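Long-range contacts in serine protease pet (Escherichia coli, PDB 4OM9), which acts as a secreted autotransporter enterotoxin of enteroaggregative strains, a serine protease that probably cleaves alpha-fodrin in host cells: residues S799-N804 against S814-L819; E842-N847 against N866-A871; P898-K903 against G929-T934. One frame throughout, in Å; residues are numbered along the deposited sequence.

Contact 1 (S799-N804 against S814-L819)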
loop_
_atom_site.group_PDB
_atom_site.type_symbol
_atom_site.label_atom_id
_atom_site.label_comp_id
_atom_site.label_asym_id
_atom_site.label_seq_id
_atom_site.Cartn_x
_atom_site.Cartn_y
_atom_site.Cartn_z
ATOM N N SER A 799 -34.612 13.604 15.596
ATOM C CA SER A 799 -34.085 13.273 14.277
ATOM C C SER A 799 -35.010 13.655 13.120
ATOM O O SER A 799 -36.225 13.753 13.286
ATOM C CB SER A 799 -33.778 11.776 14.220
ATOM O OG SER A 799 -33.210 11.339 15.446
ATOM N N SER A 800 -34.416 13.866 11.949
ATOM C CA SER A 800 -35.162 14.158 10.728
ATOM C C SER A 800 -35.581 12.871 10.022
ATOM O O SER A 800 -35.212 11.779 10.451
ATOM C CB SER A 800 -34.321 15.022 9.785
ATOM O OG SER A 800 -33.904 16.219 10.419
ATOM N N LEU A 801 -36.348 12.998 8.941
ATOM C CA LEU A 801 -36.707 11.834 8.133
ATOM C C LEU A 801 -37.202 12.195 6.734
ATOM O O LEU A 801 -38.388 12.454 6.542
ATOM C CB LEU A 801 -37.773 10.997 8.842
ATOM C CG LEU A 801 -37.984 9.625 8.202
ATOM C CD1 LEU A 801 -36.627 8.912 8.025
ATOM C CD2 LEU A 801 -38.943 8.763 8.998
ATOM N N ALA A 802 -36.300 12.201 5.756
ATOM C CA ALA A 802 -36.685 12.476 4.374
ATOM C C ALA A 802 -37.450 11.286 3.806
ATOM O O ALA A 802 -37.232 10.153 4.226
ATOM C CB ALA A 802 -35.470 12.784 3.531
ATOM N N MET A 803 -38.366 11.541 2.875
ATOM C CA MET A 803 -39.222 10.484 2.339
ATOM C C MET A 803 -39.595 10.672 0.876
ATOM O O MET A 803 -40.775 10.619 0.534
ATOM C CB MET A 803 -40.525 10.385 3.134
ATOM C CG MET A 803 -40.428 10.600 4.628
ATOM S SD MET A 803 -40.045 9.105 5.544
ATOM C CE MET A 803 -41.437 9.097 6.675
ATOM N N ASN A 804 -38.615 10.900 0.012
ATOM C CA ASN A 804 -38.916 10.946 -1.411
ATOM C C ASN A 804 -39.297 9.565 -1.897
ATOM O O ASN A 804 -38.436 8.788 -2.308
ATOM C CB ASN A 804 -37.740 11.481 -2.221
ATOM C CG ASN A 804 -37.524 12.955 -2.020
ATOM O OD1 ASN A 804 -37.789 13.489 -0.944
ATOM N ND2 ASN A 804 -37.048 13.631 -3.059
ATOM N N SER A 814 -43.967 4.988 17.264
ATOM C CA SER A 814 -42.823 5.789 16.844
ATOM C C SER A 814 -43.004 7.259 17.227
ATOM O O SER A 814 -43.975 7.896 16.813
ATOM C CB SER A 814 -42.616 5.659 15.334
ATOM O OG SER A 814 -43.006 4.377 14.877
ATOM N N GLU A 815 -42.089 7.794 18.036
ATOM C CA GLU A 815 -42.099 9.228 18.327
ATOM C C GLU A 815 -40.907 9.909 17.655
ATOM O O GLU A 815 -39.808 9.993 18.199
ATOM C CB GLU A 815 -42.124 9.506 19.841
ATOM C CG GLU A 815 -41.053 8.840 20.687
ATOM C CD GLU A 815 -41.185 9.183 22.160
ATOM O OE1 GLU A 815 -41.906 8.458 22.882
ATOM O OE2 GLU A 815 -40.566 10.179 22.596
ATOM N N LEU A 816 -41.159 10.388 16.444
ATOM C CA LEU A 816 -40.148 10.996 15.591
ATOM C C LEU A 816 -40.179 12.519 15.662
ATOM O O LEU A 816 -41.249 13.120 15.807
ATOM C CB LEU A 816 -40.365 10.539 14.154
ATOM C CG LEU A 816 -39.499 11.142 13.062
ATOM C CD1 LEU A 816 -38.063 10.708 13.266
ATOM C CD2 LEU A 816 -40.021 10.701 11.721
ATOM N N LYS A 817 -39.015 13.150 15.557
ATOM C CA LYS A 817 -38.963 14.607 15.590
ATOM C C LYS A 817 -39.573 15.224 14.328
ATOM O O LYS A 817 -40.721 15.652 14.348
ATOM C CB LYS A 817 -37.526 15.088 15.779
ATOM C CG LYS A 817 -37.329 16.594 15.618
ATOM C CD LYS A 817 -37.995 17.384 16.711
ATOM C CE LYS A 817 -37.642 18.845 16.574
ATOM N NZ LYS A 817 -36.181 19.018 16.388
ATOM N N LYS A 818 -38.822 15.249 13.229
ATOM C CA LYS A 818 -39.273 15.938 12.025
ATOM C C LYS A 818 -39.494 14.989 10.852
ATOM O O LYS A 818 -38.907 13.910 10.797
ATOM C CB LYS A 818 -38.271 17.026 11.647
ATOM C CG LYS A 818 -38.261 18.186 12.630
ATOM C CD LYS A 818 -37.105 19.147 12.394
ATOM C CE LYS A 818 -37.215 20.361 13.312
ATOM N NZ LYS A 818 -35.986 21.198 13.302
ATOM N N LEU A 819 -40.339 15.401 9.911
ATOM C CA LEU A 819 -40.736 14.530 8.810
ATOM C C LEU A 819 -41.119 15.319 7.556
ATOM O O LEU A 819 -41.930 16.240 7.613
ATOM C CB LEU A 819 -41.904 13.635 9.247
ATOM C CG LEU A 819 -42.244 12.324 8.525
ATOM C CD1 LEU A 819 -43.334 11.572 9.282
ATOM C CD2 LEU A 819 -42.663 12.523 7.070
#

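Contact 2 (E842-N847 against N866-A871)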
loop_
_atom_site.group_PDB
_atom_site.type_symbol
_atom_site.label_atom_id
_atom_site.label_comp_id
_atom_site.label_asym_id
_atom_site.label_seq_id
_atom_site.Cartn_x
_atom_site.Cartn_y
_atom_site.Cartn_z
ATOM N N GLU A 842 -42.931 18.555 12.921
ATOM C CA GLU A 842 -42.827 19.428 11.794
ATOM C C GLU A 842 -43.116 18.566 10.607
ATOM O O GLU A 842 -42.321 18.401 9.727
ATOM C CB GLU A 842 -41.461 20.084 11.710
ATOM C CG GLU A 842 -41.311 21.005 10.513
ATOM C CD GLU A 842 -40.422 22.183 10.777
ATOM O OE1 GLU A 842 -40.031 22.383 11.928
ATOM O OE2 GLU A 842 -40.116 22.921 9.833
ATOM N N LEU A 843 -44.285 17.977 10.628
ATOM C CA LEU A 843 -44.731 17.080 9.561
ATOM C C LEU A 843 -45.190 17.847 8.329
ATOM O O LEU A 843 -46.350 18.242 8.227
ATOM C CB LEU A 843 -45.857 16.168 10.056
ATOM C CG LEU A 843 -46.450 15.185 9.044
ATOM C CD1 LEU A 843 -45.350 14.472 8.278
ATOM C CD2 LEU A 843 -47.321 14.175 9.760
ATOM N N THR A 844 -44.270 18.035 7.389
ATOM C CA THR A 844 -44.541 18.799 6.180
ATOM C C THR A 844 -44.783 17.886 4.979
ATOM O O THR A 844 -44.107 18.009 3.961
ATOM C CB THR A 844 -43.371 19.752 5.858
ATOM O OG1 THR A 844 -42.733 20.163 7.074
ATOM C CG2 THR A 844 -43.852 20.972 5.094
ATOM N N THR A 845 -45.739 16.969 5.094
ATOM C CA THR A 845 -46.000 16.009 4.024
ATOM C C THR A 845 -46.548 16.686 2.774
ATOM O O THR A 845 -47.622 17.292 2.796
ATOM C CB THR A 845 -46.981 14.912 4.465
ATOM O OG1 THR A 845 -47.524 14.261 3.308
ATOM C CG2 THR A 845 -48.120 15.496 5.298
ATOM N N SER A 846 -45.803 16.569 1.681
ATOM C CA SER A 846 -46.142 17.265 0.446
ATOM C C SER A 846 -46.951 16.413 -0.521
ATOM O O SER A 846 -47.223 16.850 -1.644
ATOM C CB SER A 846 -44.873 17.762 -0.255
ATOM O OG SER A 846 -45.176 18.338 -1.521
ATOM N N ASN A 847 -47.336 15.210 -0.093
ATOM C CA ASN A 847 -48.214 14.359 -0.905
ATOM C C ASN A 847 -48.773 13.142 -0.178
ATOM O O ASN A 847 -48.881 13.125 1.054
ATOM C CB ASN A 847 -47.471 13.892 -2.164
ATOM C CG ASN A 847 -48.364 13.806 -3.383
ATOM O OD1 ASN A 847 -48.989 12.774 -3.634
ATOM N ND2 ASN A 847 -48.428 14.890 -4.152
ATOM N N ASN A 866 -46.740 19.997 16.189
ATOM C CA ASN A 866 -46.424 21.400 15.918
ATOM C C ASN A 866 -46.562 21.811 14.448
ATOM O O ASN A 866 -45.830 22.670 13.956
ATOM C CB ASN A 866 -45.016 21.721 16.419
ATOM C CG ASN A 866 -44.950 21.828 17.932
ATOM O OD1 ASN A 866 -45.772 22.502 18.553
ATOM N ND2 ASN A 866 -43.981 21.153 18.534
ATOM N N LYS A 867 -47.502 21.170 13.758
ATOM C CA LYS A 867 -48.076 21.674 12.507
ATOM C C LYS A 867 -47.111 21.852 11.331
ATOM O O LYS A 867 -46.112 21.144 11.215
ATOM C CB LYS A 867 -48.785 23.008 12.774
ATOM C CG LYS A 867 -50.162 22.874 13.421
ATOM C CD LYS A 867 -50.086 22.482 14.888
ATOM C CE LYS A 867 -49.492 23.596 15.737
ATOM N NZ LYS A 867 -50.391 24.781 15.808
ATOM N N LEU A 868 -47.448 22.812 10.470
ATOM C CA LEU A 868 -46.805 23.024 9.174
ATOM C C LEU A 868 -46.881 21.774 8.304
ATOM O O LEU A 868 -46.064 20.867 8.436
ATOM C CB LEU A 868 -45.346 23.461 9.336
ATOM C CG LEU A 868 -44.611 23.684 8.008
ATOM C CD1 LEU A 868 -45.366 24.671 7.130
ATOM C CD2 LEU A 868 -43.187 24.155 8.241
ATOM N N GLU A 869 -47.874 21.735 7.420
ATOM C CA GLU A 869 -48.068 20.600 6.523
ATOM C C GLU A 869 -47.935 21.031 5.063
ATOM O O GLU A 869 -47.461 22.133 4.785
ATOM C CB GLU A 869 -49.429 19.947 6.773
ATOM C CG GLU A 869 -49.509 19.110 8.047
ATOM C CD GLU A 869 -49.419 19.934 9.320
ATOM O OE1 GLU A 869 -49.193 19.346 10.394
ATOM O OE2 GLU A 869 -49.578 21.168 9.255
ATOM N N GLY A 870 -48.350 20.169 4.136
ATOM C CA GLY A 870 -48.117 20.409 2.720
ATOM C C GLY A 870 -49.316 20.259 1.798
ATOM O O GLY A 870 -50.448 20.114 2.254
ATOM N N ALA A 871 -49.056 20.292 0.491
ATOM C CA ALA A 871 -50.111 20.252 -0.524
ATOM C C ALA A 871 -50.468 18.820 -0.946
ATOM O O ALA A 871 -49.628 17.922 -0.887
ATOM C CB ALA A 871 -49.697 21.074 -1.741
#

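Contact 3 (P898-K903 against G929-T934)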
loop_
_atom_site.group_PDB
_atom_site.type_symbol
_atom_site.label_atom_id
_atom_site.label_comp_id
_atom_site.label_asym_id
_atom_site.label_seq_id
_atom_site.Cartn_x
_atom_site.Cartn_y
_atom_site.Cartn_z
ATOM N N PRO A 898 -52.882 21.291 16.714
ATOM C CA PRO A 898 -53.587 22.449 17.287
ATOM C C PRO A 898 -53.653 23.671 16.368
ATOM O O PRO A 898 -52.640 24.070 15.797
ATOM C CB PRO A 898 -52.771 22.768 18.548
ATOM C CG PRO A 898 -51.448 22.106 18.340
ATOM C CD PRO A 898 -51.748 20.875 17.554
ATOM N N GLU A 899 -54.850 24.246 16.241
ATOM C CA GLU A 899 -55.110 25.443 15.430
ATOM C C GLU A 899 -54.782 25.248 13.946
ATOM O O GLU A 899 -55.610 25.542 13.082
ATOM C CB GLU A 899 -54.340 26.645 15.987
ATOM C CG GLU A 899 -54.257 27.834 15.037
ATOM C CD GLU A 899 -52.896 27.954 14.378
ATOM O OE1 GLU A 899 -51.910 27.449 14.957
ATOM O OE2 GLU A 899 -52.809 28.547 13.284
ATOM N N ASN A 900 -53.568 24.775 13.674
ATOM C CA ASN A 900 -53.106 24.408 12.336
ATOM C C ASN A 900 -52.959 25.588 11.381
ATOM O O ASN A 900 -53.722 26.553 11.433
ATOM C CB ASN A 900 -54.035 23.362 11.717
ATOM C CG ASN A 900 -53.338 22.520 10.670
ATOM O OD1 ASN A 900 -52.117 22.376 10.690
ATOM N ND2 ASN A 900 -54.112 21.960 9.747
ATOM N N THR A 901 -51.956 25.496 10.513
ATOM C CA THR A 901 -51.718 26.505 9.491
ATOM C C THR A 901 -52.921 26.585 8.564
ATOM O O THR A 901 -53.468 27.661 8.327
ATOM C CB THR A 901 -50.455 26.195 8.667
ATOM O OG1 THR A 901 -49.408 25.751 9.538
ATOM C CG2 THR A 901 -49.995 27.430 7.909
ATOM N N SER A 902 -53.331 25.433 8.046
ATOM C CA SER A 902 -54.518 25.353 7.207
ATOM C C SER A 902 -55.298 24.076 7.476
ATOM O O SER A 902 -55.332 23.575 8.601
ATOM C CB SER A 902 -54.146 25.433 5.727
ATOM O OG SER A 902 -53.570 26.689 5.421
ATOM N N LYS A 903 -55.925 23.555 6.429
ATOM C CA LYS A 903 -56.822 22.417 6.554
ATOM C C LYS A 903 -56.745 21.552 5.307
ATOM O O LYS A 903 -56.767 20.327 5.383
ATOM C CB LYS A 903 -58.254 22.892 6.775
ATOM C CG LYS A 903 -59.256 21.776 6.992
ATOM C CD LYS A 903 -59.449 21.499 8.471
ATOM C CE LYS A 903 -60.024 22.713 9.197
ATOM N NZ LYS A 903 -60.143 22.486 10.666
ATOM N N GLY A 929 -58.309 23.622 19.321
ATOM C CA GLY A 929 -57.600 23.916 18.089
ATOM C C GLY A 929 -57.084 22.688 17.367
ATOM O O GLY A 929 -56.774 22.750 16.177
ATOM N N LYS A 930 -56.974 21.575 18.084
ATOM C CA LYS A 930 -56.525 20.328 17.479
ATOM C C LYS A 930 -57.482 19.898 16.370
ATOM O O LYS A 930 -58.548 19.342 16.633
ATOM C CB LYS A 930 -56.397 19.233 18.540
ATOM C CG LYS A 930 -55.335 19.516 19.594
ATOM C CD LYS A 930 -55.441 18.550 20.765
ATOM C CE LYS A 930 -54.335 18.780 21.786
ATOM N NZ LYS A 930 -52.992 18.420 21.253
ATOM N N SER A 931 -57.097 20.181 15.129
ATOM C CA SER A 931 -57.921 19.863 13.969
ATOM C C SER A 931 -57.891 18.372 13.671
ATOM O O SER A 931 -57.047 17.913 12.914
ATOM C CB SER A 931 -57.442 20.644 12.744
ATOM O OG SER A 931 -56.560 21.687 13.118
ATOM N N VAL A 932 -58.810 17.616 14.260
ATOM C CA VAL A 932 -58.803 16.165 14.105
ATOM C C VAL A 932 -59.561 15.699 12.868
ATOM O O VAL A 932 -60.070 16.506 12.092
ATOM C CB VAL A 932 -59.411 15.467 15.333
ATOM C CG1 VAL A 932 -58.742 15.957 16.606
ATOM C CG2 VAL A 932 -60.913 15.705 15.386
ATOM N N TRP A 933 -59.614 14.381 12.697
ATOM C CA TRP A 933 -60.359 13.737 11.617
ATOM C C TRP A 933 -61.233 12.614 12.211
ATOM O O TRP A 933 -60.780 11.894 13.101
ATOM C CB TRP A 933 -59.390 13.182 10.565
ATOM C CG TRP A 933 -59.053 14.112 9.405
ATOM C CD1 TRP A 933 -59.491 13.997 8.119
ATOM C CD2 TRP A 933 -58.189 15.269 9.427
ATOM N NE1 TRP A 933 -58.968 15.005 7.343
ATOM C CE2 TRP A 933 -58.173 15.794 8.117
ATOM C CE3 TRP A 933 -57.446 15.904 10.419
ATOM C CZ2 TRP A 933 -57.438 16.935 7.787
ATOM C CZ3 TRP A 933 -56.715 17.033 10.080
ATOM C CH2 TRP A 933 -56.717 17.535 8.776
ATOM N N THR A 934 -62.474 12.461 11.743
ATOM C CA THR A 934 -63.358 11.422 12.290
ATOM C C THR A 934 -63.774 10.361 11.259
ATOM O O THR A 934 -63.044 10.109 10.303
ATOM C CB THR A 934 -64.629 12.031 12.911
ATOM O OG1 THR A 934 -65.389 10.998 13.551
ATOM C CG2 THR A 934 -65.486 12.697 11.851
#

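Contact 1 (S799-N804 against S814-L819)
Leu-801 and Leu-816 meet through their methyl groups, CD2 of Leu-801 lying 3.5 Å from CD2 of Leu-816, with the two side chains crossing at about a right angle. They belong to successive turns of the beta-helix that forms the stalk of this passenger domain, and Ser-799, Ser-800 and Leu-801 lie level with Lys-817, Lys-818 and Leu-819 in parallel register. The same CD2 of Leu-816 also touches CB of Leu-801, so one methyl meets both CB and CD2 of the neighbouring leucine. A little further along, Met-803 crosses Leu-819 in a similar way: bends at chi2 (-87°) and chi3 (-124°) bring its CE to 3.7 Å from CD2 of Leu-819. The other methyl of Leu-816, CD1, rests against the carbonyl oxygen of Ser-799.

Around this apolar row, Ile-794 of strand 794-796 touches both Leu-801 and Leu-816 and so ties them to the preceding part of the stalk. Ser-799 is held by its OG, hydrogen-bonded to Lys-757 O, while the backbone of Lys-817 bonds to Ala-796. Lys-817 brings CB to 3.1 Å from Ser-799 O, a close approach to a carbonyl already in use: the backbone N of Lys-818 donates to Ser-799 O over 3.0 Å in a nearly straight bond (176°).

Contact 2 (E842-N847 against N866-A871)
The carbonyl oxygen of Lys-867 opens the contact, lying 3.8 Å from CA of Glu-842 at the near end of the other segment. From there the two backbones run in nearly the same direction, 20° apart end to end. Leu-868 follows, and its side chain lies alongside that of Glu-842, pointing the same way, with CD2 3.7 Å from the carboxylate oxygen OE2. CG of Leu-868 also reaches CG2 of Thr-844 (4.1 Å), the two side chains crossing at a slant. The backbone oxygen of Leu-868 receives a CA-H...O contact from Thr-844. That threonine has its hydroxyl turned back on its own segment: OG1 donates to Glu-842 O over 3.2 Å, arriving from above the carbonyl plane, 62° out of it.

This ladder of like-directed backbones suits neighbouring turns of a beta-helix, although no regular strand is formed here and no hydrogen bond joins the two segments. Two CA-H...O contacts link the backbones instead. Glu-869 gives the second of them, its CA lying 3.4 Å from Leu-843 O. Its chi1 of -75°, with CG anti to the carbonyl carbon, sets CG 3.3 Å from that same Leu-843 oxygen; the bend at chi2 then keeps the carboxylate near it, with OE1 buried and without a partner in the model, a setting that would be expected to favour a raised pKa. At Gly-870 the backbones come close, CA standing 3.2 Å from Thr-845 O, an oxygen that also has a weak hydrogen bond from ND2 of Asn-873. Ala-871 lies at the far end, its O 3.6 Å from Asn-847 N, without a hydrogen bond.

Contact 3 (P898-K903 against G929-T934)
The indole of Trp-933 meets Lys-903 at its edge: the carbonyl oxygen of Lys-903 lies near the ring plane, 4.2 Å from CZ2. The same indole makes an edge-to-face pair with Phe-906, outside the two segments. The second flat group is the amide of Asn-900, which Ser-931 approaches from the CB side. The serine OG comes 3.3 Å from CB of Asn-900 but stays 4.2 Å from ND2, so the amide itself is not gripped by the hydroxyl.

Ser-931 is fixed instead by residue 897: its OG bonds to Ala-897 O, and its backbone is hydrogen-bonded to Ala-897 as well, which places it beside residues 898-900. Lys-903 folds towards it. Successive bends at chi2 (94°) and chi3 (63°) bring NZ to 3.9 Å from CB of Ser-931, and the ammonium group is held by Gln-924 O.

At the other end, the backbones of Pro-898 and Glu-899 pass Gly-929 and Lys-930 closely. The oxygen of Gly-929 receives a CA-H...O contact from Pro-898 (CA to O 3.4 Å). The backbone N of Glu-899 also points to that oxygen, but the modelled bond is so short that its length is doubtful. CG of Lys-930 packs against the proline, 4.1 Å from CA of Pro-898 with CB next to it, and the backbone N of Lys-930 is taken by OD2 of Asp-928. In segment 929-934, Ser-931 is the centre of an inverse gamma turn, in a part of the beta-helical stalk, near its C-terminal end, without regular strands.

Overall arrangement
The three contacts follow one another along the chain and step outward along the distal part of the stalk, their centres about 42, 51 and 62 Å from the centre of the chain. Contacts 1 and 2, with centres about 11 Å apart, are joined by a probable hydrogen bond from Thr-844 N to Leu-819 O (3.0 Å) and by Leu-819 CD2 packing on Leu-843 CD1 (3.5 Å). Contacts 2 and 3, centres about 12 Å apart, are bridged by Lys-867, whose NZ forms a salt bridge with Glu-899 OE1 (3.2 Å) and also lies against Pro-898 O, at a modelled distance too short to rely on. Contacts 1 and 3 do not touch, their nearest atoms being about 12 Å apart. All three lie far from the N-terminal protease region.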